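Local coordinates for protein KLTH0A00704p (Lachancea thermotolerans, PDB 4J2G) that probably acts in autophagy as Atg13, through an N-terminal HORMA domain, the part described here, that mediates recruitment of PI 3-kinase, at residues 157-160 with 161-165; 206-209 with 210-213. The protein carries 1 engineered substitution. One frame throughout, in Å; residues are numbered along the deposited sequence.

Interaction 1: 157-160 with 161-165; sequences VSEL and YRQLV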
loop_
_atom_site.group_PDB
_atom_site.type_symbol
_atom_site.label_atom_id
_atom_site.label_comp_id
_atom_site.label_asym_id
_atom_site.label_seq_id
_atom_site.Cartn_x
_atom_site.Cartn_y
_atom_site.Cartn_z
ATOM N N VAL A 157 -8.281 -26.674 -7.581
ATOM C CA VAL A 157 -8.536 -26.638 -9.016
ATOM C C VAL A 157 -7.450 -25.895 -9.791
ATOM O O VAL A 157 -6.809 -24.945 -9.302
ATOM C CB VAL A 157 -9.927 -26.069 -9.411
ATOM C CG1 VAL A 157 -11.069 -27.013 -9.036
ATOM C CG2 VAL A 157 -10.160 -24.701 -8.811
ATOM N N SER A 158 -7.265 -26.359 -11.019
ATOM C CA SER A 158 -6.331 -25.780 -11.944
ATOM C C SER A 158 -6.915 -24.454 -12.406
ATOM O O SER A 158 -6.190 -23.569 -12.864
ATOM C CB SER A 158 -6.126 -26.726 -13.129
ATOM O OG SER A 158 -4.738 -26.918 -13.360
ATOM N N GLU A 159 -8.229 -24.319 -12.267
ATOM C CA GLU A 159 -8.885 -23.099 -12.682
ATOM C C GLU A 159 -8.643 -21.931 -11.731
ATOM O O GLU A 159 -8.458 -20.805 -12.180
ATOM C CB GLU A 159 -10.380 -23.298 -12.950
ATOM C CG GLU A 159 -10.962 -22.256 -13.914
ATOM C CD GLU A 159 -9.970 -21.732 -14.970
ATOM O OE1 GLU A 159 -9.057 -22.474 -15.413
ATOM O OE2 GLU A 159 -10.108 -20.556 -15.368
ATOM N N LEU A 160 -8.636 -22.193 -10.432
ATOM C CA LEU A 160 -8.275 -21.150 -9.481
ATOM C C LEU A 160 -6.808 -20.805 -9.599
ATOM O O LEU A 160 -6.393 -19.713 -9.242
ATOM C CB LEU A 160 -8.553 -21.580 -8.069
ATOM C CG LEU A 160 -7.951 -20.688 -6.995
ATOM C CD1 LEU A 160 -8.733 -19.389 -6.855
ATOM C CD2 LEU A 160 -7.909 -21.449 -5.687
ATOM N N TYR A 161 -6.021 -21.742 -10.091
ATOM C CA TYR A 161 -4.628 -21.493 -10.263
ATOM C C TYR A 161 -4.459 -20.465 -11.366
ATOM O O TYR A 161 -3.608 -19.587 -11.275
ATOM C CB TYR A 161 -3.885 -22.762 -10.641
ATOM C CG TYR A 161 -2.440 -22.468 -10.868
ATOM C CD1 TYR A 161 -1.621 -22.120 -9.793
ATOM C CD2 TYR A 161 -1.898 -22.477 -12.146
ATOM C CE1 TYR A 161 -0.295 -21.802 -9.974
ATOM C CE2 TYR A 161 -0.558 -22.176 -12.337
ATOM C CZ TYR A 161 0.225 -21.836 -11.242
ATOM O OH TYR A 161 1.550 -21.538 -11.394
ATOM N N ARG A 162 -5.281 -20.568 -12.398
ATOM C CA ARG A 162 -5.131 -19.724 -13.549
ATOM C C ARG A 162 -5.646 -18.316 -13.217
ATOM O O ARG A 162 -5.047 -17.338 -13.632
ATOM C CB ARG A 162 -5.850 -20.340 -14.754
ATOM C CG ARG A 162 -5.469 -19.719 -16.080
ATOM C CD ARG A 162 -6.577 -19.941 -17.086
ATOM N NE ARG A 162 -7.826 -19.308 -16.668
ATOM C CZ ARG A 162 -8.461 -18.352 -17.349
ATOM N NH1 ARG A 162 -7.974 -17.900 -18.507
ATOM N NH2 ARG A 162 -9.595 -17.852 -16.869
ATOM N N GLN A 163 -6.754 -18.236 -12.479
ATOM C CA GLN A 163 -7.277 -16.980 -11.956
ATOM C C GLN A 163 -6.231 -16.220 -11.115
ATOM O O GLN A 163 -6.268 -15.006 -11.063
ATOM C CB GLN A 163 -8.496 -17.199 -11.052
ATOM C CG GLN A 163 -9.665 -17.965 -11.649
ATOM C CD GLN A 163 -10.358 -17.195 -12.737
ATOM O OE1 GLN A 163 -10.807 -16.069 -12.522
ATOM N NE2 GLN A 163 -10.450 -17.796 -13.923
ATOM N N LEU A 164 -5.319 -16.928 -10.458
ATOM C CA LEU A 164 -4.371 -16.259 -9.606
ATOM C C LEU A 164 -3.130 -15.828 -10.371
ATOM O O LEU A 164 -2.503 -14.869 -9.992
ATOM C CB LEU A 164 -4.049 -17.063 -8.342
ATOM C CG LEU A 164 -5.269 -17.262 -7.437
ATOM C CD1 LEU A 164 -4.980 -18.415 -6.498
ATOM C CD2 LEU A 164 -5.671 -16.020 -6.638
ATOM N N VAL A 165 -2.849 -16.465 -11.498
ATOM C CA VAL A 165 -1.716 -16.116 -12.323
ATOM C C VAL A 165 -2.079 -14.809 -13.007
ATOM O O VAL A 165 -1.256 -13.895 -13.132
ATOM C CB VAL A 165 -1.426 -17.240 -13.362
ATOM C CG1 VAL A 165 -0.584 -16.740 -14.507
ATOM C CG2 VAL A 165 -0.703 -18.417 -12.714
#

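Interaction 2: 206-209 with 210-213; sequences ILDG and SKPI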
loop_
_atom_site.group_PDB
_atom_site.type_symbol
_atom_site.label_atom_id
_atom_site.label_comp_id
_atom_site.label_asym_id
_atom_site.label_seq_id
_atom_site.Cartn_x
_atom_site.Cartn_y
_atom_site.Cartn_z
ATOM N N ILE A 206 4.080 -4.307 6.627
ATOM C CA ILE A 206 2.977 -5.208 6.527
ATOM C C ILE A 206 2.365 -5.263 7.879
ATOM O O ILE A 206 3.063 -5.266 8.843
ATOM C CB ILE A 206 3.498 -6.590 6.170
ATOM C CG1 ILE A 206 4.069 -6.538 4.752
ATOM C CG2 ILE A 206 2.407 -7.600 6.375
ATOM C CD1 ILE A 206 4.901 -7.746 4.306
ATOM N N LEU A 207 1.044 -5.269 7.932
ATOM C CA LEU A 207 0.256 -5.230 9.151
ATOM C C LEU A 207 -0.892 -6.240 9.030
ATOM O O LEU A 207 -1.447 -6.496 7.905
ATOM C CB LEU A 207 -0.423 -3.900 9.335
ATOM C CG LEU A 207 0.542 -2.711 9.510
ATOM C CD1 LEU A 207 -0.193 -1.381 9.501
ATOM C CD2 LEU A 207 1.340 -2.903 10.785
ATOM N N ASP A 208 -1.247 -6.826 10.177
ATOM C CA ASP A 208 -2.485 -7.625 10.292
ATOM C C ASP A 208 -3.635 -6.618 10.373
ATOM O O ASP A 208 -3.729 -5.819 11.297
ATOM C CB ASP A 208 -2.412 -8.507 11.517
ATOM C CG ASP A 208 -3.677 -9.339 11.753
ATOM O OD1 ASP A 208 -4.817 -8.907 11.405
ATOM O OD2 ASP A 208 -3.492 -10.445 12.327
ATOM N N GLY A 209 -4.486 -6.606 9.363
ATOM C CA GLY A 209 -5.529 -5.594 9.340
ATOM C C GLY A 209 -6.786 -5.818 10.181
ATOM O O GLY A 209 -7.697 -4.996 10.141
ATOM N N SER A 210 -6.864 -6.909 10.939
ATOM C CA SER A 210 -8.029 -7.082 11.801
ATOM C C SER A 210 -7.760 -6.385 13.122
ATOM O O SER A 210 -8.542 -6.511 14.043
ATOM C CB SER A 210 -8.327 -8.554 12.028
ATOM O OG SER A 210 -7.226 -9.162 12.689
ATOM N N LYS A 211 -6.636 -5.670 13.208
ATOM C CA LYS A 211 -6.262 -4.903 14.402
ATOM C C LYS A 211 -6.243 -3.409 14.115
ATOM O O LYS A 211 -5.613 -2.996 13.146
ATOM C CB LYS A 211 -4.838 -5.250 14.856
ATOM C CG LYS A 211 -4.535 -6.702 15.140
ATOM C CD LYS A 211 -3.206 -6.774 15.878
ATOM C CE LYS A 211 -2.410 -8.029 15.532
ATOM N NZ LYS A 211 -3.228 -9.279 15.537
ATOM N N PRO A 212 -6.894 -2.584 14.964
ATOM C CA PRO A 212 -6.602 -1.143 14.909
ATOM C C PRO A 212 -5.119 -0.835 15.185
ATOM O O PRO A 212 -4.401 -1.675 15.748
ATOM C CB PRO A 212 -7.481 -0.557 16.028
ATOM C CG PRO A 212 -7.936 -1.726 16.848
ATOM C CD PRO A 212 -8.005 -2.876 15.888
ATOM N N ILE A 213 -4.673 0.351 14.770
ATOM C CA ILE A 213 -3.324 0.857 15.057
ATOM C C ILE A 213 -3.374 2.378 15.166
ATOM O O ILE A 213 -4.033 3.039 14.352
ATOM C CB ILE A 213 -2.294 0.429 13.973
ATOM C CG1 ILE A 213 -1.577 -0.865 14.397
ATOM C CG2 ILE A 213 -1.277 1.539 13.691
ATOM C CD1 ILE A 213 -1.281 -1.826 13.260
HETATM O O HOH W 1 -5.678 -12.162 12.542
#

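Interaction 1: 157-160 with 161-165
Chi1 of E159 is -156°, which sets CG opposite the backbone N, and a bend at chi2 then swings the carboxylate forward along the helix to R162 and Q163. R162 has its CG placed likewise, and a bend at chi3 brings its guanidinium alongside the carboxylate, the two planes 26° apart. The salt bridge runs from R162 NE to E159 OE2 at 2.9 Å, reaching that oxygen on its syn side but tilted out of the guanidinium plane; a weak bond from R162 NH2 joins the same oxygen at 3.1 Å. Q163 comes from the anti side, well out of the carboxylate plane though nearly in its own amide plane: its NE2 donates to E159 OE2 at 3.1 Å, with the amide turned 63° from the carboxylate. One oxygen is thus gripped from two sides, which probably limits the rotation of the carboxylate. With an alanine in place of Q163, the anti side of OE2 would lose its amide donor, and the carboxylate would probably be freer to turn about its arginine bond.

All this lies in the first turns of helix 158-177, one of the helices that cover the five-stranded sheet of the HORMA domain. Its backbone bonds include Q163 N to E159 O at 3.1 Å, while the bond from Y161 N to V157 O is long and weak at 3.4 Å.

The buried side of the turn is apolar. L160 CG meets L164 CD1 at 3.8 Å, and L164 CG also comes to 3.2 Å from the carbonyl oxygen of L160. Inward, L160 rests on L22 and L25 of helix 18-39 and on I250 of strand 242-252; L164 reaches F29 and I250.

Interaction 2: 206-209 with 210-213
This is a surface turn at the end of an edge strand: the chain leaves strand 201-208, folds through a type I beta turn from D208 to K211, and heads into the long loop that follows. Its side-chain anchor is D208. The carboxylate oxygen D208 OD1 accepts the backbone N of S210 at 2.9 Å, nearly in line with its own C-O bond, which makes an Asx turn within the beta turn. S210 OG donates to D208 OD1 as well, at 2.7 Å and from the syn side, 28° out of the carboxylate plane. That bond depends on the serine torsion: chi1 of 62° holds OG between its backbone N and carbonyl carbon, facing back to the aspartate. Two donors from one residue therefore clamp a single oxygen.

The other oxygen looks elsewhere. K211, bent at chi3 and chi4, curls back so that its NZ comes 3.4 Å from D208 OD2, a long, weak salt bridge whose two side chains cross at about a right angle. A water donates to D208 OD2 at 2.8 Å and more weakly to S210 OG, linking the two. The backbone bond that closes the turn, K211 N to D208 O, is also weak at 3.5 Å, and the two bonds from S210 to D208 OD1 are the firmer ones.

Beyond the turn, I213 points its side chain toward the strand, and its CD1 lies 3.8 Å from L207 CD2 and almost as near L207 CD1, the two side chains crossing obliquely. Strand 201-208 pairs with strand 89-96, where L207 bonds through its backbone to V90, and I206 packs on L74 and W77 of helix 70-78.

Overall arrangement
The two contacts occupy different sides of the domain, their centres 28 Å apart and their nearest atoms about 17 Å apart, with no touch between them. The five-stranded sheet relates them: helix 158-177, carrying interaction 1, packs on strand 242-252 at one edge, whereas interaction 2 finishes strand 201-208, the outermost strand at the other. The centre of interaction 1 lies farther out, about 24 Å from the centre of the chain, against about 13 Å for that of interaction 2. In each an acidic side chain gathers several donors on one oxygen, from two residues in interaction 1 and from one in interaction 2. Neither contact includes a bound ligand.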